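Side-chain contacts in protein FimX (Pseudomonas aeruginosa PAO1, PDB 3HV8), which is an EAL-domain protein whose EAL domain binds the ligand C2E in this structure: residues D19-A22 with I23-A27; Q63-P67 with A68-H72. All coordinates share one frame; numbering follows the deposited sequence.

Contact 1: D19-A22 with I23-A27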
ATOM      1  N   ASP A  19     -28.218   2.646  -1.470  1.00 37.94           N
ATOM      2  CA  ASP A  19     -27.820   2.918  -0.127  1.00 44.34           C
ATOM      3  C   ASP A  19     -26.535   2.100   0.034  1.00 33.80           C
ATOM      4  O   ASP A  19     -26.544   1.027   0.579  1.00 31.62           O
ATOM      5  CB  ASP A  19     -28.909   2.523   0.858  1.00 41.83           C
ATOM      6  CG  ASP A  19     -28.631   2.965   2.275  1.00 35.79           C
ATOM      7  OD1 ASP A  19     -27.505   3.114   2.623  1.00 52.80           O
ATOM      8  OD2 ASP A  19     -29.565   3.130   3.075  1.00 55.23           O
ATOM      9  N   VAL A  20     -25.457   2.635  -0.530  1.00 32.30           N
ATOM     10  CA  VAL A  20     -24.125   2.119  -0.339  1.00 29.53           C
ATOM     11  C   VAL A  20     -23.848   1.924   1.147  1.00 31.38           C
ATOM     12  O   VAL A  20     -23.197   0.955   1.518  1.00 27.50           O
ATOM     13  CB  VAL A  20     -23.089   3.110  -0.936  1.00 32.01           C
ATOM     14  CG1 VAL A  20     -21.672   2.660  -0.647  1.00 33.93           C
ATOM     15  CG2 VAL A  20     -23.309   3.252  -2.437  1.00 39.81           C
ATOM     16  N   ILE A  21     -24.346   2.817   2.001  1.00 27.31           N
ATOM     17  CA  ILE A  21     -24.059   2.734   3.433  1.00 28.74           C
ATOM     18  C   ILE A  21     -24.667   1.474   4.038  1.00 29.44           C
ATOM     19  O   ILE A  21     -23.985   0.709   4.730  1.00 29.01           O
ATOM     20  CB  ILE A  21     -24.486   3.998   4.207  1.00 28.84           C
ATOM     21  CG1 ILE A  21     -23.791   5.228   3.608  1.00 29.33           C
ATOM     22  CG2 ILE A  21     -24.172   3.859   5.694  1.00 30.09           C
ATOM     23  CD1 ILE A  21     -22.291   5.047   3.420  1.00 30.60           C
ATOM     24  N   ALA A  22     -25.944   1.237   3.755  1.00 30.10           N
ATOM     25  CA  ALA A  22     -26.588   0.015   4.230  1.00 31.54           C
ATOM     26  C   ALA A  22     -25.877  -1.229   3.712  1.00 28.45           C
ATOM     27  O   ALA A  22     -25.678  -2.192   4.457  1.00 31.37           O
ATOM     28  CB  ALA A  22     -28.058  -0.002   3.813  1.00 35.22           C
ATOM     29  N   ILE A  23     -25.491  -1.219   2.438  1.00 27.28           N
ATOM     30  CA  ILE A  23     -24.745  -2.330   1.862  1.00 25.02           C
ATOM     31  C   ILE A  23     -23.405  -2.560   2.578  1.00 27.82           C
ATOM     32  O   ILE A  23     -23.044  -3.695   2.877  1.00 27.61           O
ATOM     33  CB  ILE A  23     -24.541  -2.148   0.349  1.00 28.08           C
ATOM     34  CG1 ILE A  23     -25.879  -2.306  -0.393  1.00 33.98           C
ATOM     35  CG2 ILE A  23     -23.524  -3.136  -0.192  1.00 31.07           C
ATOM     36  CD1 ILE A  23     -25.779  -2.040  -1.879  1.00 41.06           C
ATOM     37  N   LEU A  24     -22.673  -1.487   2.864  1.00 28.07           N
ATOM     38  CA  LEU A  24     -21.398  -1.602   3.569  1.00 25.47           C
ATOM     39  C   LEU A  24     -21.550  -2.128   4.988  1.00 28.64           C
ATOM     40  O   LEU A  24     -20.760  -2.978   5.426  1.00 28.02           O
ATOM     41  CB  LEU A  24     -20.690  -0.244   3.596  1.00 25.03           C
ATOM     42  CG  LEU A  24     -20.114   0.226   2.260  1.00 26.04           C
ATOM     43  CD1 LEU A  24     -19.714   1.697   2.377  1.00 29.73           C
ATOM     44  CD2 LEU A  24     -18.924  -0.638   1.829  1.00 27.94           C
ATOM     45  N   GLN A  25     -22.542  -1.616   5.711  1.00 27.58           N
ATOM     46  CA  GLN A  25     -22.805  -2.070   7.075  1.00 30.98           C
ATOM     47  C   GLN A  25     -23.018  -3.586   7.086  1.00 28.63           C
ATOM     48  O   GLN A  25     -22.445  -4.303   7.910  1.00 30.84           O
ATOM     49  CB  GLN A  25     -24.013  -1.327   7.663  1.00 32.78           C
ATOM     50  CG  GLN A  25     -23.689   0.127   8.031  1.00 34.12           C
ATOM     51  CD  GLN A  25     -24.920   0.997   8.265  1.00 38.56           C
ATOM     52  OE1 GLN A  25     -25.968   0.803   7.644  1.00 42.68           O
ATOM     53  NE2 GLN A  25     -24.787   1.977   9.154  1.00 44.94           N
ATOM     54  N   GLN A  26     -23.830  -4.057   6.153  1.00 28.71           N
ATOM     55  CA  GLN A  26     -24.121  -5.482   6.016  1.00 31.20           C
ATOM     56  C   GLN A  26     -22.890  -6.270   5.557  1.00 31.59           C
ATOM     57  O   GLN A  26     -22.602  -7.349   6.071  1.00 30.58           O
ATOM     58  CB  GLN A  26     -25.277  -5.648   5.034  1.00 30.95           C
ATOM     59  CG  GLN A  26     -25.609  -7.035   4.598  1.00 41.76           C
ATOM     60  CD  GLN A  26     -26.907  -7.042   3.823  1.00 50.85           C
ATOM     61  OE1 GLN A  26     -27.984  -6.928   4.406  1.00 43.67           O
ATOM     62  NE2 GLN A  26     -26.812  -7.141   2.502  1.00 51.26           N
ATOM     63  N   ALA A  27     -22.158  -5.733   4.587  1.00 27.23           N
ATOM     64  CA  ALA A  27     -20.970  -6.402   4.056  1.00 26.79           C
ATOM     65  C   ALA A  27     -19.914  -6.683   5.133  1.00 25.29           C
ATOM     66  O   ALA A  27     -19.271  -7.737   5.106  1.00 26.15           O
ATOM     67  CB  ALA A  27     -20.354  -5.545   2.932  1.00 26.28           C
TER
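The carbonyls of D19, V20, I21 and A22 receive the amides of I23, L24, Q25 and Q26 in turn, the i to i+4 ladder that makes this the capped first part of an alpha-helix, residues 20-30. The shortest of its bonds joins L24 N to V20 O at 2.8 Å. Q26 N to A22 O, at 3.1 Å, is among the longer ones. All four deviate little from linearity at the hydrogen, with N-H...O angles between 158° and 169°.

At the start of the helix D19 is the N-cap. Its OD1 accepts from A22 N at 2.7 Å, the donor standing above the carboxylate plane, so an amide of the first turn that has no helical carbonyl behind it is satisfied.

Apolar contact follows the face turned toward the protein. V20 and L24 lie side by side and point the same way. With CG1 opposite the backbone N (chi1 175°), this branch of V20 runs along the helix onto L24, where V20 CG1 meets L24 CD1 at 3.7 Å. L24, which is buried, also touches F33 of strand 33-42 and A74 of helix 71-76.

On another side of the helix, the exposed Q25 runs back across I21 with its chain extended. The two side chains cross at a slant, and the CG2 methyl of I21 sits over the face of the Q25 amide: Q25 CD comes within 3.9 Å of I21 CG2, while Q25 NE2 lies 4.0 Å from that methyl carbon.

Contact 2: Q63-P67 with A68-H72. With C2E (9,9'-[(2R,3R,3aS,5S,7aR,9R,10R,10aS,12S,14aR)-3,5,10,12-tetrahydroxy-5,12-dioxidooctahydro-2H,7H-difuro[3,2-d:3',2'-j][1,3,7,9,2,8]tetraoxadiphosphacyclododecine-2,9-diyl]bis(2-amino-1,9-dihydro-6H-purin-6-one)), chain B.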
ATOM      1  N   GLN A  63     -20.712  -9.291  -7.549  1.00 40.36           N
ATOM      2  CA  GLN A  63     -19.787  -8.555  -8.410  1.00 43.21           C
ATOM      3  C   GLN A  63     -18.755  -7.751  -7.612  1.00 26.57           C
ATOM      4  O   GLN A  63     -19.069  -7.213  -6.552  1.00 34.22           O
ATOM      5  CB  GLN A  63     -20.554  -7.602  -9.323  1.00 40.42           C
ATOM      6  CG  GLN A  63     -21.484  -8.283 -10.313  1.00 52.60           C
ATOM      7  CD  GLN A  63     -22.225  -7.280 -11.174  1.00 68.61           C
ATOM      8  OE1 GLN A  63     -22.921  -6.396 -10.663  1.00 54.98           O
ATOM      9  NE2 GLN A  63     -22.076  -7.406 -12.491  1.00 68.43           N
ATOM     10  N   GLU A  64     -17.541  -7.663  -8.149  1.00 34.00           N
ATOM     11  CA  GLU A  64     -16.499  -6.841  -7.533  1.00 34.07           C
ATOM     12  C   GLU A  64     -16.740  -5.370  -7.833  1.00 30.88           C
ATOM     13  O   GLU A  64     -16.884  -4.974  -8.991  1.00 35.93           O
ATOM     14  CB  GLU A  64     -15.108  -7.261  -8.008  1.00 30.82           C
ATOM     15  CG  GLU A  64     -14.669  -8.593  -7.463  1.00 30.26           C
ATOM     16  CD  GLU A  64     -13.359  -9.078  -8.055  1.00 33.73           C
ATOM     17  OE1 GLU A  64     -12.943 -10.201  -7.712  1.00 37.76           O
ATOM     18  OE2 GLU A  64     -12.738  -8.343  -8.858  1.00 39.33           O
ATOM     19  N   VAL A  65     -16.797  -4.575  -6.772  1.00 28.48           N
ATOM     20  CA  VAL A  65     -16.977  -3.131  -6.856  1.00 29.86           C
ATOM     21  C   VAL A  65     -15.707  -2.471  -6.328  1.00 28.28           C
ATOM     22  O   VAL A  65     -15.234  -2.795  -5.241  1.00 28.51           O
ATOM     23  CB  VAL A  65     -18.169  -2.675  -6.006  1.00 30.19           C
ATOM     24  CG1 VAL A  65     -18.383  -1.169  -6.105  1.00 32.88           C
ATOM     25  CG2 VAL A  65     -19.426  -3.441  -6.411  1.00 34.49           C
ATOM     26  N   PRO A  66     -15.142  -1.542  -7.106  1.00 28.19           N
ATOM     27  CA  PRO A  66     -13.868  -0.901  -6.758  1.00 25.15           C
ATOM     28  C   PRO A  66     -13.996   0.144  -5.663  1.00 26.19           C
ATOM     29  O   PRO A  66     -15.079   0.715  -5.473  1.00 26.37           O
ATOM     30  CB  PRO A  66     -13.458  -0.212  -8.062  1.00 28.63           C
ATOM     31  CG  PRO A  66     -14.725   0.051  -8.772  1.00 34.91           C
ATOM     32  CD  PRO A  66     -15.712  -1.013  -8.358  1.00 32.65           C
ATOM     33  N   PRO A  67     -12.890   0.403  -4.947  1.00 23.98           N
ATOM     34  CA  PRO A  67     -12.834   1.361  -3.833  1.00 24.08           C
ATOM     35  C   PRO A  67     -13.398   2.732  -4.178  1.00 24.18           C
ATOM     36  O   PRO A  67     -13.997   3.387  -3.316  1.00 25.22           O
ATOM     37  CB  PRO A  67     -11.338   1.481  -3.553  1.00 26.99           C
ATOM     38  CG  PRO A  67     -10.790   0.144  -3.962  1.00 29.29           C
ATOM     39  CD  PRO A  67     -11.618  -0.330  -5.112  1.00 25.56           C
ATOM     40  N   ALA A  68     -13.214   3.152  -5.421  1.00 24.87           N
ATOM     41  CA  ALA A  68     -13.723   4.442  -5.875  1.00 24.84           C
ATOM     42  C   ALA A  68     -15.208   4.630  -5.564  1.00 28.14           C
ATOM     43  O   ALA A  68     -15.642   5.745  -5.279  1.00 26.92           O
ATOM     44  CB  ALA A  68     -13.500   4.578  -7.363  1.00 27.55           C
ATOM     45  N   GLU A  69     -15.977   3.540  -5.607  1.00 25.94           N
ATOM     46  CA  GLU A  69     -17.429   3.621  -5.442  1.00 27.25           C
ATOM     47  C   GLU A  69     -17.933   3.522  -4.004  1.00 29.14           C
ATOM     48  O   GLU A  69     -19.139   3.686  -3.758  1.00 32.98           O
ATOM     49  CB  GLU A  69     -18.112   2.559  -6.298  1.00 30.12           C
ATOM     50  CG  GLU A  69     -17.719   2.615  -7.762  1.00 37.47           C
ATOM     51  CD  GLU A  69     -18.408   1.554  -8.604  1.00 47.32           C
ATOM     52  OE1 GLU A  69     -19.526   1.134  -8.240  1.00 54.44           O
ATOM     53  OE2 GLU A  69     -17.834   1.147  -9.636  1.00 51.65           O
ATOM     54  N   PHE A  70     -17.054   3.265  -3.039  1.00 25.43           N
ATOM     55  CA  PHE A  70     -17.532   3.109  -1.663  1.00 25.36           C
ATOM     56  C   PHE A  70     -16.654   3.645  -0.539  1.00 21.78           C
ATOM     57  O   PHE A  70     -17.168   3.935   0.526  1.00 24.30           O
ATOM     58  CB  PHE A  70     -17.904   1.637  -1.375  1.00 26.39           C
ATOM     59  CG  PHE A  70     -16.722   0.705  -1.313  1.00 24.71           C
ATOM     60  CD1 PHE A  70     -16.030   0.519  -0.132  1.00 22.85           C
ATOM     61  CD2 PHE A  70     -16.313   0.007  -2.449  1.00 24.70           C
ATOM     62  CE1 PHE A  70     -14.934  -0.347  -0.080  1.00 24.41           C
ATOM     63  CE2 PHE A  70     -15.230  -0.865  -2.402  1.00 24.57           C
ATOM     64  CZ  PHE A  70     -14.540  -1.037  -1.219  1.00 24.49           C
ATOM     65  N   LEU A  71     -15.334   3.763  -0.734  1.00 23.28           N
ATOM     66  CA  LEU A  71     -14.468   4.176   0.379  1.00 25.09           C
ATOM     67  C   LEU A  71     -14.764   5.576   0.893  1.00 21.93           C
ATOM     68  O   LEU A  71     -14.750   5.820   2.115  1.00 24.17           O
ATOM     69  CB  LEU A  71     -12.975   4.051   0.028  1.00 25.18           C
ATOM     70  CG  LEU A  71     -12.388   2.644   0.063  1.00 26.29           C
ATOM     71  CD1 LEU A  71     -10.891   2.735  -0.225  1.00 31.75           C
ATOM     72  CD2 LEU A  71     -12.640   2.001   1.421  1.00 29.14           C
ATOM     73  N   HIS A  72     -15.055   6.509  -0.020  1.00 23.74           N
ATOM     74  CA  HIS A  72     -15.404   7.876   0.371  1.00 25.18           C
ATOM     75  C   HIS A  72     -16.645   7.933   1.254  1.00 23.79           C
ATOM     76  O   HIS A  72     -16.639   8.565   2.319  1.00 22.92           O
ATOM     77  CB  HIS A  72     -15.555   8.778  -0.866  1.00 25.94           C
ATOM     78  CG  HIS A  72     -16.487   8.236  -1.910  1.00 28.12           C
ATOM     79  ND1 HIS A  72     -16.631   8.812  -3.151  1.00 33.51           N
ATOM     80  CD2 HIS A  72     -17.303   7.153  -1.895  1.00 25.53           C
ATOM     81  CE1 HIS A  72     -17.519   8.122  -3.853  1.00 27.48           C
ATOM     82  NE2 HIS A  72     -17.939   7.114  -3.115  1.00 36.13           N
TER
HETATM   83  P1  C2E B 900      -3.750   3.177  -5.258  1.00 26.53           P
HETATM   84  O2P C2E B 900      -2.303   3.660  -4.784  1.00 35.94           O
HETATM   85  O1P C2E B 900      -4.125   4.043  -6.394  1.00 45.66           O
HETATM   86  O5' C2E B 900      -3.789   1.707  -5.872  1.00 39.66           O
HETATM   87  C5' C2E B 900      -3.379   1.549  -7.244  1.00 33.20           C
HETATM   88  C4' C2E B 900      -4.554   1.526  -8.245  1.00 26.96           C
HETATM   89  O4' C2E B 900      -4.025   1.288  -9.572  1.00 26.51           O
HETATM   90  C3' C2E B 900      -5.364   0.282  -7.900  1.00 24.86           C
HETATM   91  O3' C2E B 900      -6.758   0.554  -8.106  1.00 22.26           O
HETATM   92  C2' C2E B 900      -4.813  -0.808  -8.849  1.00 26.46           C
HETATM   93  O2' C2E B 900      -5.764  -1.801  -9.187  1.00 29.30           O
HETATM   94  C1' C2E B 900      -4.459   0.033 -10.076  1.00 24.07           C
HETATM   95  N9  C2E B 900      -3.407  -0.521 -10.915  1.00 25.74           N
HETATM   96  C8  C2E B 900      -2.496  -1.494 -10.578  1.00 28.31           C
HETATM   97  N7  C2E B 900      -1.595  -1.601 -11.528  1.00 27.53           N
HETATM   98  C5  C2E B 900      -1.903  -0.717 -12.522  1.00 25.77           C
HETATM   99  C6  C2E B 900      -1.310  -0.403 -13.765  1.00 28.14           C
HETATM  100  O6  C2E B 900      -0.265  -0.925 -14.159  1.00 26.79           O
HETATM  101  N1  C2E B 900      -1.923   0.531 -14.506  1.00 29.93           N
HETATM  102  C2  C2E B 900      -3.061   1.150 -14.091  1.00 34.87           C
HETATM  103  N2  C2E B 900      -3.626   2.100 -14.902  1.00 38.87           N
HETATM  104  N3  C2E B 900      -3.623   0.869 -12.938  1.00 32.40           N
HETATM  105  C4  C2E B 900      -3.064  -0.044 -12.143  1.00 25.32           C
HETATM  106  P11 C2E B 900      -7.773   0.063  -6.957  1.00 22.13           P
HETATM  107  O21 C2E B 900      -9.233   0.399  -7.438  1.00 25.37           O
HETATM  108  O11 C2E B 900      -7.532  -1.351  -6.603  1.00 24.95           O
HETATM  109  O5A C2E B 900      -7.379   0.928  -5.688  1.00 21.85           O
HETATM  110  C5A C2E B 900      -7.522   2.354  -5.748  1.00 22.65           C
HETATM  111  C4A C2E B 900      -7.253   2.979  -4.381  1.00 21.67           C
HETATM  112  O4A C2E B 900      -8.205   2.471  -3.434  1.00 21.59           O
HETATM  113  C3A C2E B 900      -5.886   2.643  -3.782  1.00 24.28           C
HETATM  114  O3A C2E B 900      -4.866   3.542  -4.201  1.00 25.12           O
HETATM  115  C2A C2E B 900      -6.154   2.908  -2.299  1.00 21.33           C
HETATM  116  O2A C2E B 900      -6.176   4.322  -2.040  1.00 23.31           O
HETATM  117  C1A C2E B 900      -7.602   2.425  -2.157  1.00 21.14           C
HETATM  118  N91 C2E B 900      -7.593   1.043  -1.692  1.00 20.76           N
HETATM  119  C81 C2E B 900      -7.563  -0.106  -2.429  1.00 21.80           C
HETATM  120  N71 C2E B 900      -7.569  -1.123  -1.612  1.00 20.90           N
HETATM  121  C51 C2E B 900      -7.675  -0.681  -0.323  1.00 21.56           C
HETATM  122  C61 C2E B 900      -7.765  -1.282   0.949  1.00 19.94           C
HETATM  123  O61 C2E B 900      -7.654  -2.501   1.132  1.00 22.69           O
HETATM  124  N11 C2E B 900      -7.878  -0.430   2.001  1.00 20.23           N
HETATM  125  C21 C2E B 900      -7.912   0.931   1.862  1.00 20.31           C
HETATM  126  N21 C2E B 900      -7.983   1.716   2.978  1.00 23.07           N
HETATM  127  N31 C2E B 900      -7.802   1.505   0.693  1.00 21.11           N
HETATM  128  C41 C2E B 900      -7.704   0.719  -0.385  1.00 20.14           C
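P66 and P67 close a turn onto E69, F70 and L71, with every hydrogen bond across it accepted by a proline carbonyl. At E69 the backbone N donates to P66 O at 3.0 Å, from above the carbonyl plane. The side chain, extended beyond CG, lies back across V65 and P66, its carboxylate against carbon: OE1 of E69 is 3.3 Å from V65 CG1, and OE2 is equally close to P66 CD. V65 and E69 cross at about a right angle, and the CG1 branch of the valine is the one met.

F70, the N-cap residue, gives its N to P67 O at 3.1 Å, again from above the carbonyl plane, 58° out of it. Its first torsion (chi1 70°) sets CG between the backbone N and the carbonyl carbon, which brings the ring back to the proline backbone, CD2 beside P66 O and CZ beside P67 CA. V65 O sits at the ring edge, near its plane, 3.4 Å from F70 CE2; P67 O lies over one face, offset toward the rim. Beyond the turn, the ring packs on L55 and L57 of strand 49-58.

L71 N is the second donor to P67 O, at 2.9 Å, this time in the carbonyl plane and nearly straight (172°), so one oxygen grips two successive amides where helix 71-76 starts. L71 CD1 touches both P67 CB and, at 3.4 Å, N31 of C2E, while P67 CB approaches O4A of the ligand, which is also hydrogen-bonded to R56 and D84. This is a strand-to-helix turn of the EAL domain that contributes P67 and L71 as an apolar part of the C2E pocket.

In the fold
Contact 1 lies at the surface, its centre about 24 Å from that of the chain, while contact 2 is partly buried, its centre at about 17 Å, and reaches the ligand. Each spans the start of a helix, 20-30 in contact 1 and 71-76 in contact 2, yet the chemistry differs: a side-chain carboxylate caps one helix start, whereas backbone carbonyls take the amides at the other. The two meet through apolar packing: F70 CD1 is 3.7 Å from L24 CD2, and V20 CG1 also reaches F70. F70 thereby joins helix 20-30 to strand 49-58.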